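Local coordinates for P450 epoxidase (Sorangium cellulosum, PDB 1Q5D), which belongs to the cytochrome P450 family of haem proteins and holds protoporphyrin IX containing iron together with EPB in its interior, at residues I303-A309 against E324-I330; F265-N269 against V294-I300; F114-I119 against P366-L370. All blocks are in the same frame, centred on the assembly; numbering follows the deposited sequence.

Overall arrangement
All three contacts are mainly buried, but they join different elements around the haem. Contact 1 pairs two strands of the mixed sheet beside EPB and combines a backbone ladder with interleaved side chains. Contact 2, whose N299 touches I330 of contact 1, packs one helix against the end of another and the loop after it, all before those strands in the chain; side chains carry it, with an asparagine and an aspartate at its polar end. Contact 3 brings together segments 247 residues apart, so the other two are nested in the loop that it closes. It reaches from haem-facing residues to exposed S116 and is the most hydrated, with two waters bridging its backbones.

Contact 1 (I303-A309 against E324-I330); sequences IGTVRFA and EMVFLLI. With EPB (7,11-dihydroxy-8,8,10,12,16-pentamethyl-3-[1-methyl-2-(2-methyl-thiazol-4-yl)vinyl]-4,17-dioxabicyclo[14.1.0]heptadecane-5,9-dione), chain C.
V306 and F327 stand side by side on an antiparallel pair of strands, 304-309 and 325-329, neighbours in the five-stranded mixed sheet of the cytochrome P450 fold. As a non-hydrogen-bonded pair they bring their backbones close, and the branched valine supplies a bump for the flat ring: V306 CG1 lies 3.4 Å from the ring centroid of F327, only 9° off the ring normal. On the opposite face I303 CG2 presses in less centrally, 3.4 Å from F327 CD2. The phenyl is thus a flat wedge held between two methyl groups, a slot that suits an aromatic ring.

The next such pair repeats the theme. M325 extends with CG anti to the backbone N (chi1 -175°), which carries its thioether into the notch between F308 and V306. M325 SD meets F308 CE2 at 3.5 Å, an oblique Met-aromatic contact, and V306 CG1 at 3.8 Å.

On the other face, T305 CG2 and L328 CD2 lie alongside each other at 4.0 Å. R307 starts out beside V326, but its end leads off to the haem: NH1 bonds O1A of a haem propionate, which T305 OG1 also binds, and V306 O of its own strand. Between the faces runs the ladder, in which R307 and V326 exchange two backbone bonds, V326 N to R307 O being 2.7 Å. It slackens toward G304, where T305 N to L328 O is weak. G304 has backbone angles accessible chiefly to glycine, and having no side chain it lets its CA settle 3.3 Å from L328 O. Its own carbonyl serves the ligand pocket: O10 of EPB donates a hydrogen bond of 2.9 Å to G304 O.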
loop_
_atom_site.group_PDB
_atom_site.type_symbol
_atom_site.label_atom_id
_atom_site.label_comp_id
_atom_site.label_asym_id
_atom_site.label_seq_id
_atom_site.Cartn_x
_atom_site.Cartn_y
_atom_site.Cartn_z
ATOM N N ILE A 303 7.598 -3.346 8.077
ATOM C CA ILE A 303 7.224 -3.545 9.470
ATOM C C ILE A 303 5.702 -3.747 9.579
ATOM O O ILE A 303 5.236 -4.823 9.961
ATOM C CB ILE A 303 7.700 -2.354 10.343
ATOM C CG1 ILE A 303 9.184 -2.054 10.063
ATOM C CG2 ILE A 303 7.485 -2.653 11.830
ATOM C CD1 ILE A 303 9.474 -0.595 9.775
ATOM N N GLY A 304 4.929 -2.720 9.248
ATOM C CA GLY A 304 3.481 -2.825 9.265
ATOM C C GLY A 304 2.792 -1.488 9.342
ATOM O O GLY A 304 3.157 -0.540 8.644
ATOM N N THR A 305 1.782 -1.392 10.190
ATOM C CA THR A 305 1.100 -0.136 10.359
ATOM C C THR A 305 1.108 0.238 11.828
ATOM O O THR A 305 1.507 -0.572 12.665
ATOM C CB THR A 305 -0.316 -0.159 9.754
ATOM O OG1 THR A 305 -0.873 1.153 9.849
ATOM C CG2 THR A 305 -1.265 -1.029 10.591
ATOM N N VAL A 306 0.712 1.468 12.132
ATOM C CA VAL A 306 0.827 1.976 13.498
ATOM C C VAL A 306 -0.502 2.369 14.126
ATOM O O VAL A 306 -1.466 2.724 13.431
ATOM C CB VAL A 306 1.770 3.205 13.587
ATOM C CG1 VAL A 306 3.175 2.806 13.228
ATOM C CG2 VAL A 306 1.293 4.316 12.677
ATOM N N ARG A 307 -0.517 2.301 15.455
ATOM C CA ARG A 307 -1.604 2.821 16.276
ATOM C C ARG A 307 -0.976 3.522 17.469
ATOM O O ARG A 307 0.207 3.329 17.749
ATOM C CB ARG A 307 -2.517 1.690 16.758
ATOM C CG ARG A 307 -3.319 1.029 15.640
ATOM C CD ARG A 307 -4.263 1.997 14.965
ATOM N NE ARG A 307 -5.205 1.360 14.059
ATOM C CZ ARG A 307 -5.027 1.272 12.753
ATOM N NH1 ARG A 307 -3.902 1.735 12.194
ATOM N NH2 ARG A 307 -5.960 0.692 12.003
ATOM N N PHE A 308 -1.770 4.322 18.180
ATOM C CA PHE A 308 -1.282 5.048 19.347
ATOM C C PHE A 308 -2.202 4.857 20.549
ATOM O O PHE A 308 -3.423 4.908 20.420
ATOM C CB PHE A 308 -1.117 6.535 19.017
ATOM C CG PHE A 308 -0.313 6.791 17.776
ATOM C CD1 PHE A 308 -0.934 6.856 16.534
ATOM C CD2 PHE A 308 1.061 6.955 17.843
ATOM C CE1 PHE A 308 -0.195 7.074 15.382
ATOM C CE2 PHE A 308 1.807 7.191 16.686
ATOM C CZ PHE A 308 1.171 7.250 15.457
ATOM N N ALA A 309 -1.607 4.612 21.713
ATOM C CA ALA A 309 -2.364 4.386 22.946
ATOM C C ALA A 309 -3.040 5.665 23.425
ATOM O O ALA A 309 -2.377 6.667 23.663
ATOM C CB ALA A 309 -1.445 3.833 24.038
ATOM N N GLU A 324 1.861 6.471 23.455
ATOM C CA GLU A 324 2.934 5.642 22.925
ATOM C C GLU A 324 2.502 4.938 21.637
ATOM O O GLU A 324 1.365 4.485 21.510
ATOM C CB GLU A 324 3.385 4.597 23.955
ATOM C CG GLU A 324 4.162 5.166 25.142
ATOM C CD GLU A 324 4.956 4.106 25.899
ATOM O OE1 GLU A 324 4.378 3.059 26.281
ATOM O OE2 GLU A 324 6.172 4.312 26.103
ATOM N N MET A 325 3.430 4.839 20.695
ATOM C CA MET A 325 3.165 4.231 19.402
ATOM C C MET A 325 3.237 2.704 19.470
ATOM O O MET A 325 4.033 2.116 20.220
ATOM C CB MET A 325 4.141 4.784 18.337
ATOM C CG MET A 325 3.857 4.291 16.915
ATOM S SD MET A 325 4.600 5.345 15.632
ATOM C CE MET A 325 6.247 4.868 15.791
ATOM N N VAL A 326 2.387 2.056 18.688
ATOM C CA VAL A 326 2.438 0.614 18.577
ATOM C C VAL A 326 2.451 0.197 17.111
ATOM O O VAL A 326 1.582 0.615 16.342
ATOM C CB VAL A 326 1.210 -0.035 19.267
ATOM C CG1 VAL A 326 1.370 -1.528 19.310
ATOM C CG2 VAL A 326 1.007 0.550 20.687
ATOM N N PHE A 327 3.443 -0.609 16.738
ATOM C CA PHE A 327 3.544 -1.193 15.412
ATOM C C PHE A 327 2.923 -2.584 15.366
ATOM O O PHE A 327 3.219 -3.440 16.199
ATOM C CB PHE A 327 5.007 -1.303 14.990
ATOM C CG PHE A 327 5.433 -0.279 13.972
ATOM C CD1 PHE A 327 6.267 0.778 14.341
ATOM C CD2 PHE A 327 5.041 -0.388 12.639
ATOM C CE1 PHE A 327 6.688 1.720 13.388
ATOM C CE2 PHE A 327 5.457 0.547 11.689
ATOM C CZ PHE A 327 6.286 1.602 12.069
ATOM N N LEU A 328 2.055 -2.793 14.389
ATOM C CA LEU A 328 1.454 -4.090 14.124
ATOM C C LEU A 328 2.349 -4.755 13.111
ATOM O O LEU A 328 2.422 -4.286 11.983
ATOM C CB LEU A 328 0.058 -3.878 13.521
ATOM C CG LEU A 328 -1.063 -3.556 14.507
ATOM C CD1 LEU A 328 -0.652 -2.596 15.608
ATOM C CD2 LEU A 328 -2.327 -3.057 13.814
ATOM N N LEU A 329 3.066 -5.811 13.509
ATOM C CA LEU A 329 4.041 -6.464 12.623
ATOM C C LEU A 329 3.365 -7.386 11.609
ATOM O O LEU A 329 3.351 -8.603 11.780
ATOM C CB LEU A 329 5.117 -7.222 13.426
ATOM C CG LEU A 329 6.373 -7.707 12.698
ATOM C CD1 LEU A 329 7.112 -6.571 11.934
ATOM C CD2 LEU A 329 7.353 -8.430 13.663
ATOM N N ILE A 330 2.852 -6.794 10.528
ATOM C CA ILE A 330 2.011 -7.512 9.570
ATOM C C ILE A 330 2.608 -8.753 8.926
ATOM O O ILE A 330 1.944 -9.778 8.886
ATOM C CB ILE A 330 1.455 -6.556 8.472
ATOM C CG1 ILE A 330 0.658 -5.399 9.087
ATOM C CG2 ILE A 330 0.649 -7.326 7.442
ATOM C CD1 ILE A 330 -0.480 -5.797 9.971
HETATM O O16 EPB C . 2.889 4.364 1.890
HETATM C C51 EPB C . 0.986 0.155 3.260
HETATM O O41 EPB C . -1.249 1.260 2.262
HETATM C C5 EPB C . -0.178 1.073 3.178
HETATM C C4 EPB C . -0.396 2.411 2.287
HETATM C C16 EPB C . 2.579 4.551 3.007
HETATM O O1 EPB C . 1.290 4.767 3.471
HETATM C C2 EPB C . 0.065 4.841 2.531
HETATM C C3 EPB C . -0.883 3.626 2.878
HETATM C C20 EPB C . -0.558 6.242 2.921
HETATM C C21 EPB C . 0.307 7.391 2.425
HETATM C C22 EPB C . -1.734 6.376 3.600
HETATM C C23 EPB C . -2.465 7.544 4.094
HETATM N N26 EPB C . -1.751 8.640 4.545
HETATM C C25 EPB C . -2.581 9.620 4.986
HETATM C C27 EPB C . -2.000 10.884 5.487
HETATM C C24 EPB C . -3.796 7.670 4.223
HETATM S S1 EPB C . -4.196 9.197 4.886
HETATM C C15 EPB C . 3.651 4.575 4.127
HETATM C C14 EPB C . 3.499 5.742 5.203
HETATM O O14 EPB C . 3.421 6.911 4.404
HETATM C C13 EPB C . 4.614 5.787 6.388
HETATM C C29 EPB C . 6.017 6.043 5.735
HETATM C C30 EPB C . 4.363 6.994 7.290
HETATM C C12 EPB C . 4.691 4.379 7.208
HETATM O O12 EPB C . 5.767 3.702 7.239
HETATM C C11 EPB C . 3.495 3.730 8.008
HETATM C C28 EPB C . 4.093 3.385 9.393
HETATM C C10 EPB C . 2.768 2.816 7.067
HETATM O O10 EPB C . 3.566 1.617 6.816
HETATM C C9 EPB C . 1.453 2.468 7.737
HETATM C C91 EPB C . 0.654 3.677 7.879
HETATM C C8 EPB C . 0.531 1.621 6.931
HETATM C C7 EPB C . 0.992 1.300 5.451
HETATM C C6 EPB C . -0.296 1.868 4.648
#

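Contact 2 (F265-N269 against V294-I300); sequences FAVLN and VLRFDNI
I300 covers one face of the F265 ring with a methyl group, a CH-pi contact, I300 CG2 lying 3.7 Å from the ring centroid and 8° off its normal. The isoleucine takes a less common rotamer: with chi1 at 63°, CG2 lies anti to the carbonyl carbon and over the ring, and the longer CG1 branch leads away. F265 CD2 also comes to 3.2 Å from D298 O. V294 sets its two methyls on consecutive residues of the facing helix: CG1 meets F265 CB, whereas CG2 rests 3.7 Å from A266 CA, where a small alanine allows close approach.

N269 holds the polar end. Its ND2 donates to F265 O, one turn back, at 2.9 Å; the backbone N of N269 reaches that oxygen from the opposite face. This bond helps to fix the amide's rotation, with N269 ND2 also making a weak bond to D298 OD2 (3.3 Å) and OD1 at the edge of the F297 ring. A water donates to both N269 OD1 and D298 OD2, while D298 OD1 forms a salt bridge with R404.

The end of helix 287-297, with the E293-R296 salt bridge of the family's ExxR motif, and the loop after it thus lie against helix 257-272, whose F265 and L268 also pack on I406 of strand 406-412.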
loop_
_atom_site.group_PDB
_atom_site.type_symbol
_atom_site.label_atom_id
_atom_site.label_comp_id
_atom_site.label_asym_id
_atom_site.label_seq_id
_atom_site.Cartn_x
_atom_site.Cartn_y
_atom_site.Cartn_z
ATOM N N PHE A 265 5.750 -8.425 -6.579
ATOM C CA PHE A 265 5.828 -9.563 -5.670
ATOM C C PHE A 265 5.021 -10.753 -6.251
ATOM O O PHE A 265 5.391 -11.913 -6.080
ATOM C CB PHE A 265 5.250 -9.191 -4.306
ATOM C CG PHE A 265 6.257 -8.615 -3.321
ATOM C CD1 PHE A 265 7.013 -7.494 -3.632
ATOM C CD2 PHE A 265 6.406 -9.180 -2.076
ATOM C CE1 PHE A 265 7.924 -6.958 -2.698
ATOM C CE2 PHE A 265 7.316 -8.654 -1.139
ATOM C CZ PHE A 265 8.068 -7.538 -1.464
ATOM N N ALA A 266 3.921 -10.462 -6.931
ATOM C CA ALA A 266 3.101 -11.535 -7.506
ATOM C C ALA A 266 3.877 -12.288 -8.575
ATOM O O ALA A 266 3.913 -13.525 -8.561
ATOM C CB ALA A 266 1.771 -10.989 -8.058
ATOM N N VAL A 267 4.506 -11.547 -9.484
ATOM C CA VAL A 267 5.320 -12.142 -10.541
ATOM C C VAL A 267 6.488 -12.916 -9.944
ATOM O O VAL A 267 6.763 -14.041 -10.353
ATOM C CB VAL A 267 5.852 -11.069 -11.533
ATOM C CG1 VAL A 267 6.963 -11.647 -12.406
ATOM C CG2 VAL A 267 4.704 -10.500 -12.413
ATOM N N LEU A 268 7.169 -12.312 -8.967
ATOM C CA LEU A 268 8.283 -12.969 -8.285
ATOM C C LEU A 268 7.854 -14.305 -7.680
ATOM O O LEU A 268 8.517 -15.334 -7.870
ATOM C CB LEU A 268 8.854 -12.062 -7.185
ATOM C CG LEU A 268 9.950 -12.695 -6.322
ATOM C CD1 LEU A 268 11.018 -13.367 -7.201
ATOM C CD2 LEU A 268 10.594 -11.648 -5.413
ATOM N N ASN A 269 6.753 -14.284 -6.941
ATOM C CA ASN A 269 6.296 -15.469 -6.247
ATOM C C ASN A 269 5.777 -16.557 -7.170
ATOM O O ASN A 269 5.864 -17.729 -6.837
ATOM C CB ASN A 269 5.262 -15.116 -5.174
ATOM C CG ASN A 269 5.910 -14.695 -3.877
ATOM O OD1 ASN A 269 6.349 -15.530 -3.083
ATOM N ND2 ASN A 269 5.967 -13.396 -3.648
ATOM N N VAL A 294 -0.317 -13.881 -2.180
ATOM C CA VAL A 294 0.983 -13.222 -2.318
ATOM C C VAL A 294 1.199 -12.306 -1.115
ATOM O O VAL A 294 2.269 -12.325 -0.492
ATOM C CB VAL A 294 1.095 -12.403 -3.619
ATOM C CG1 VAL A 294 2.307 -11.434 -3.557
ATOM C CG2 VAL A 294 1.222 -13.307 -4.814
ATOM N N LEU A 295 0.169 -11.528 -0.769
ATOM C CA LEU A 295 0.253 -10.584 0.346
ATOM C C LEU A 295 0.198 -11.251 1.702
ATOM O O LEU A 295 0.694 -10.700 2.686
ATOM C CB LEU A 295 -0.840 -9.518 0.264
ATOM C CG LEU A 295 -0.705 -8.543 -0.908
ATOM C CD1 LEU A 295 -1.819 -7.544 -0.907
ATOM C CD2 LEU A 295 0.653 -7.826 -0.894
ATOM N N ARG A 296 -0.410 -12.432 1.754
ATOM C CA ARG A 296 -0.467 -13.205 2.990
ATOM C C ARG A 296 0.906 -13.858 3.247
ATOM O O ARG A 296 1.470 -13.760 4.350
ATOM C CB ARG A 296 -1.601 -14.258 2.876
ATOM C CG ARG A 296 -2.056 -14.882 4.202
ATOM C CD ARG A 296 -1.044 -15.883 4.821
ATOM N NE ARG A 296 -0.492 -16.862 3.878
ATOM C CZ ARG A 296 0.538 -17.673 4.154
ATOM N NH1 ARG A 296 1.141 -17.601 5.331
ATOM N NH2 ARG A 296 0.974 -18.556 3.265
ATOM N N PHE A 297 1.446 -14.510 2.222
ATOM C CA PHE A 297 2.665 -15.296 2.349
ATOM C C PHE A 297 3.896 -14.390 2.389
ATOM O O PHE A 297 4.844 -14.640 3.154
ATOM C CB PHE A 297 2.803 -16.250 1.160
ATOM C CG PHE A 297 4.159 -16.906 1.046
ATOM C CD1 PHE A 297 4.579 -17.828 1.991
ATOM C CD2 PHE A 297 4.995 -16.631 -0.025
ATOM C CE1 PHE A 297 5.819 -18.437 1.893
ATOM C CE2 PHE A 297 6.233 -17.243 -0.134
ATOM C CZ PHE A 297 6.649 -18.151 0.819
ATOM N N ASP A 298 3.867 -13.337 1.581
ATOM C CA ASP A 298 5.047 -12.483 1.409
ATOM C C ASP A 298 4.667 -11.018 1.450
ATOM O O ASP A 298 4.809 -10.298 0.456
ATOM C CB ASP A 298 5.708 -12.818 0.077
ATOM C CG ASP A 298 7.183 -12.459 0.041
ATOM O OD1 ASP A 298 7.773 -12.075 1.078
ATOM O OD2 ASP A 298 7.821 -12.548 -1.021
ATOM N N ASN A 299 4.168 -10.581 2.597
ATOM C CA ASN A 299 3.604 -9.261 2.707
ATOM C C ASN A 299 4.639 -8.201 2.366
ATOM O O ASN A 299 5.803 -8.292 2.804
ATOM C CB ASN A 299 3.088 -9.013 4.118
ATOM C CG ASN A 299 2.286 -7.746 4.208
ATOM O OD1 ASN A 299 2.773 -6.712 4.703
ATOM N ND2 ASN A 299 1.036 -7.803 3.717
ATOM N N ILE A 300 4.204 -7.206 1.597
ATOM C CA ILE A 300 5.089 -6.144 1.103
ATOM C C ILE A 300 5.532 -5.124 2.149
ATOM O O ILE A 300 6.440 -4.303 1.877
ATOM C CB ILE A 300 4.405 -5.354 -0.052
ATOM C CG1 ILE A 300 3.142 -4.656 0.470
ATOM C CG2 ILE A 300 4.185 -6.252 -1.280
ATOM C CD1 ILE A 300 2.501 -3.609 -0.481
HETATM O O HOH W 1 8.847 -15.319 -2.098
#

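Contact 3 (F114-I119 against P366-L370); sequences FTSRAI and PGVSL. With HEM (protoporphyrin IX containing Fe), chain B.
F114 drives its side chain against the turn that leads into helix 368-385, with F114 CB 3.2 Å from P366 O. The tight half of the contact continues from there to the haem. The F114 ring takes L370 CD2 at its edge, and F114 CE2 lies 3.7 Å from the haem vinyl carbon CBC. P366 CD sits 3.5 Å from HEM C1D. G367, lacking a side chain, can lay its CA 3.6 Å from HEM C3C. I119 rests on the helix backbone, I119 CD1 3.6 Å from S369 O, and its CB meets L370 CD1 at 4.4 Å.

Between the backbones, waters satisfy buried polar atoms: one donates to F114 O and P366 O and accepts from L370 N, and a second donates to P366 O and, weakly, to F114 O. The outer side is looser. Exposed S116 and partly exposed S369 share a hydroxyl-hydroxyl hydrogen bond, S116 OG to S369 OG 2.9 Å, in which either may donate.

This proline-glycine step directly follows the cysteine that, as in P450s generally, is probably the protein ligand of the iron. The chemistry implies a division of labour: apolar groups lie along the porphyrin, waters satisfy the buried backbone, and the hydroxyl pair closes the exposed edge.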
loop_
_atom_site.group_PDB
_atom_site.type_symbol
_atom_site.label_atom_id
_atom_site.label_comp_id
_atom_site.label_asym_id
_atom_site.label_seq_id
_atom_site.Cartn_x
_atom_site.Cartn_y
_atom_site.Cartn_z
ATOM N N PHE A 114 -15.449 3.046 -4.761
ATOM C CA PHE A 114 -14.383 2.053 -4.831
ATOM C C PHE A 114 -14.833 0.575 -4.800
ATOM O O PHE A 114 -13.993 -0.303 -4.701
ATOM C CB PHE A 114 -13.375 2.281 -3.700
ATOM C CG PHE A 114 -12.386 3.385 -3.974
ATOM C CD1 PHE A 114 -12.604 4.659 -3.470
ATOM C CD2 PHE A 114 -11.247 3.144 -4.730
ATOM C CE1 PHE A 114 -11.691 5.681 -3.710
ATOM C CE2 PHE A 114 -10.326 4.151 -4.978
ATOM C CZ PHE A 114 -10.546 5.422 -4.462
ATOM N N THR A 115 -16.129 0.290 -4.876
ATOM C CA THR A 115 -16.572 -1.117 -4.936
ATOM C C THR A 115 -16.065 -1.779 -6.207
ATOM O O THR A 115 -15.733 -1.089 -7.165
ATOM C CB THR A 115 -18.094 -1.209 -4.954
ATOM O OG1 THR A 115 -18.566 -0.564 -6.148
ATOM C CG2 THR A 115 -18.701 -0.398 -3.826
ATOM N N SER A 116 -16.019 -3.112 -6.223
ATOM C CA SER A 116 -15.644 -3.884 -7.415
ATOM C C SER A 116 -16.466 -3.500 -8.646
ATOM O O SER A 116 -15.951 -3.446 -9.767
ATOM C CB SER A 116 -15.815 -5.387 -7.154
ATOM O OG SER A 116 -14.740 -5.885 -6.373
ATOM N N ARG A 117 -17.753 -3.254 -8.427
ATOM C CA ARG A 117 -18.662 -2.845 -9.492
ATOM C C ARG A 117 -18.288 -1.477 -10.059
ATOM O O ARG A 117 -18.205 -1.302 -11.265
ATOM C CB ARG A 117 -20.102 -2.810 -8.973
ATOM C CG ARG A 117 -21.149 -2.729 -10.091
ATOM C CD ARG A 117 -22.469 -2.077 -9.674
ATOM N NE ARG A 117 -22.295 -0.906 -8.808
ATOM C CZ ARG A 117 -22.050 0.343 -9.228
ATOM N NH1 ARG A 117 -21.917 0.620 -10.520
ATOM N NH2 ARG A 117 -21.921 1.322 -8.344
ATOM N N ALA A 118 -18.059 -0.510 -9.176
ATOM C CA ALA A 118 -17.709 0.838 -9.598
ATOM C C ALA A 118 -16.381 0.888 -10.350
ATOM O O ALA A 118 -16.264 1.602 -11.349
ATOM C CB ALA A 118 -17.682 1.784 -8.402
ATOM N N ILE A 119 -15.378 0.146 -9.883
ATOM C CA ILE A 119 -14.057 0.199 -10.531
ATOM C C ILE A 119 -13.905 -0.718 -11.752
ATOM O O ILE A 119 -12.892 -0.666 -12.461
ATOM C CB ILE A 119 -12.885 -0.004 -9.519
ATOM C CG1 ILE A 119 -12.883 -1.415 -8.940
ATOM C CG2 ILE A 119 -12.942 1.051 -8.425
ATOM C CD1 ILE A 119 -11.962 -2.353 -9.667
ATOM N N PRO A 366 -9.636 1.224 1.164
ATOM C CA PRO A 366 -10.680 1.415 0.146
ATOM C C PRO A 366 -10.264 0.941 -1.231
ATOM O O PRO A 366 -11.130 0.621 -2.054
ATOM C CB PRO A 366 -10.942 2.927 0.165
ATOM C CG PRO A 366 -9.670 3.559 0.761
ATOM C CD PRO A 366 -9.062 2.497 1.644
ATOM N N GLY A 367 -8.961 0.865 -1.478
ATOM C CA GLY A 367 -8.461 0.507 -2.789
ATOM C C GLY A 367 -8.320 -0.972 -3.064
ATOM O O GLY A 367 -7.835 -1.342 -4.124
ATOM N N VAL A 368 -8.767 -1.819 -2.136
ATOM C CA VAL A 368 -8.605 -3.268 -2.281
ATOM C C VAL A 368 -9.118 -3.791 -3.619
ATOM O O VAL A 368 -8.429 -4.553 -4.272
ATOM C CB VAL A 368 -9.177 -4.063 -1.064
ATOM C CG1 VAL A 368 -10.675 -3.826 -0.881
ATOM C CG2 VAL A 368 -8.863 -5.545 -1.183
ATOM N N SER A 369 -10.290 -3.342 -4.060
ATOM C CA SER A 369 -10.823 -3.816 -5.343
ATOM C C SER A 369 -10.028 -3.323 -6.547
ATOM O O SER A 369 -9.770 -4.085 -7.473
ATOM C CB SER A 369 -12.293 -3.419 -5.492
ATOM O OG SER A 369 -13.092 -4.246 -4.657
ATOM N N LEU A 370 -9.663 -2.040 -6.539
ATOM C CA LEU A 370 -8.818 -1.481 -7.588
ATOM C C LEU A 370 -7.459 -2.189 -7.671
ATOM O O LEU A 370 -7.017 -2.576 -8.751
ATOM C CB LEU A 370 -8.670 0.033 -7.413
ATOM C CG LEU A 370 -7.953 0.819 -8.524
ATOM C CD1 LEU A 370 -8.515 0.464 -9.894
ATOM C CD2 LEU A 370 -8.096 2.303 -8.267
HETATM C CHA HEM B . -5.485 2.041 3.903
HETATM C CHB HEM B . -2.937 -1.705 2.259
HETATM C CHC HEM B . -3.861 -0.322 -2.310
HETATM C CHD HEM B . -5.884 3.711 -0.653
HETATM C C1A HEM B . -4.794 0.860 3.849
HETATM C C2A HEM B . -4.463 0.019 4.976
HETATM C C3A HEM B . -3.742 -1.007 4.527
HETATM C C4A HEM B . -3.602 -0.854 3.097
HETATM C CMA HEM B . -3.168 -2.167 5.386
HETATM C CAA HEM B . -4.883 0.288 6.441
HETATM C CBA HEM B . -3.740 0.952 7.217
HETATM C CGA HEM B . -4.149 1.108 8.672
HETATM O O1A HEM B . -3.391 1.754 9.460
HETATM O O2A HEM B . -5.246 0.604 9.049
HETATM C C1B HEM B . -2.987 -1.627 0.897
HETATM C C2B HEM B . -2.377 -2.598 0.023
HETATM C C3B HEM B . -2.608 -2.219 -1.223
HETATM C C4B HEM B . -3.384 -0.995 -1.202
HETATM C CMB HEM B . -1.554 -3.849 0.436
HETATM C CAB HEM B . -2.108 -3.037 -2.426
HETATM C CBB HEM B . -1.980 -2.502 -3.636
HETATM C C1C HEM B . -4.525 0.867 -2.276
HETATM C C2C HEM B . -5.045 1.595 -3.414
HETATM C C3C HEM B . -5.601 2.713 -2.939
HETATM C C4C HEM B . -5.460 2.710 -1.495
HETATM C CMC HEM B . -4.937 1.100 -4.881
HETATM C CAC HEM B . -6.303 3.869 -3.674
HETATM C CBC HEM B . -6.672 3.747 -4.946
HETATM C C1D HEM B . -5.898 3.656 0.718
HETATM C C2D HEM B . -6.322 4.746 1.546
HETATM C C3D HEM B . -6.207 4.236 2.963
HETATM C C4D HEM B . -5.705 2.894 2.848
HETATM C CMD HEM B . -6.811 6.127 1.080
HETATM C CAD HEM B . -6.572 4.985 4.256
HETATM C CBD HEM B . -7.908 4.384 4.710
HETATM C CGD HEM B . -8.366 5.015 6.000
HETATM O O1D HEM B . -7.488 5.375 6.824
HETATM O O2D HEM B . -9.607 5.173 6.208
HETATM N NA HEM B . -4.258 0.304 2.708
HETATM N NB HEM B . -3.613 -0.641 0.132
HETATM N NC HEM B . -4.788 1.583 -1.136
HETATM N ND HEM B . -5.532 2.582 1.512
HETATM FE FE HEM B . -4.673 0.857 0.793
HETATM O O HOH W 2 -11.134 -0.571 -4.654
HETATM O O HOH W 3 -13.359 -0.942 -1.443
HETATM O O HOH W 4 -2.721 1.878 0.917
#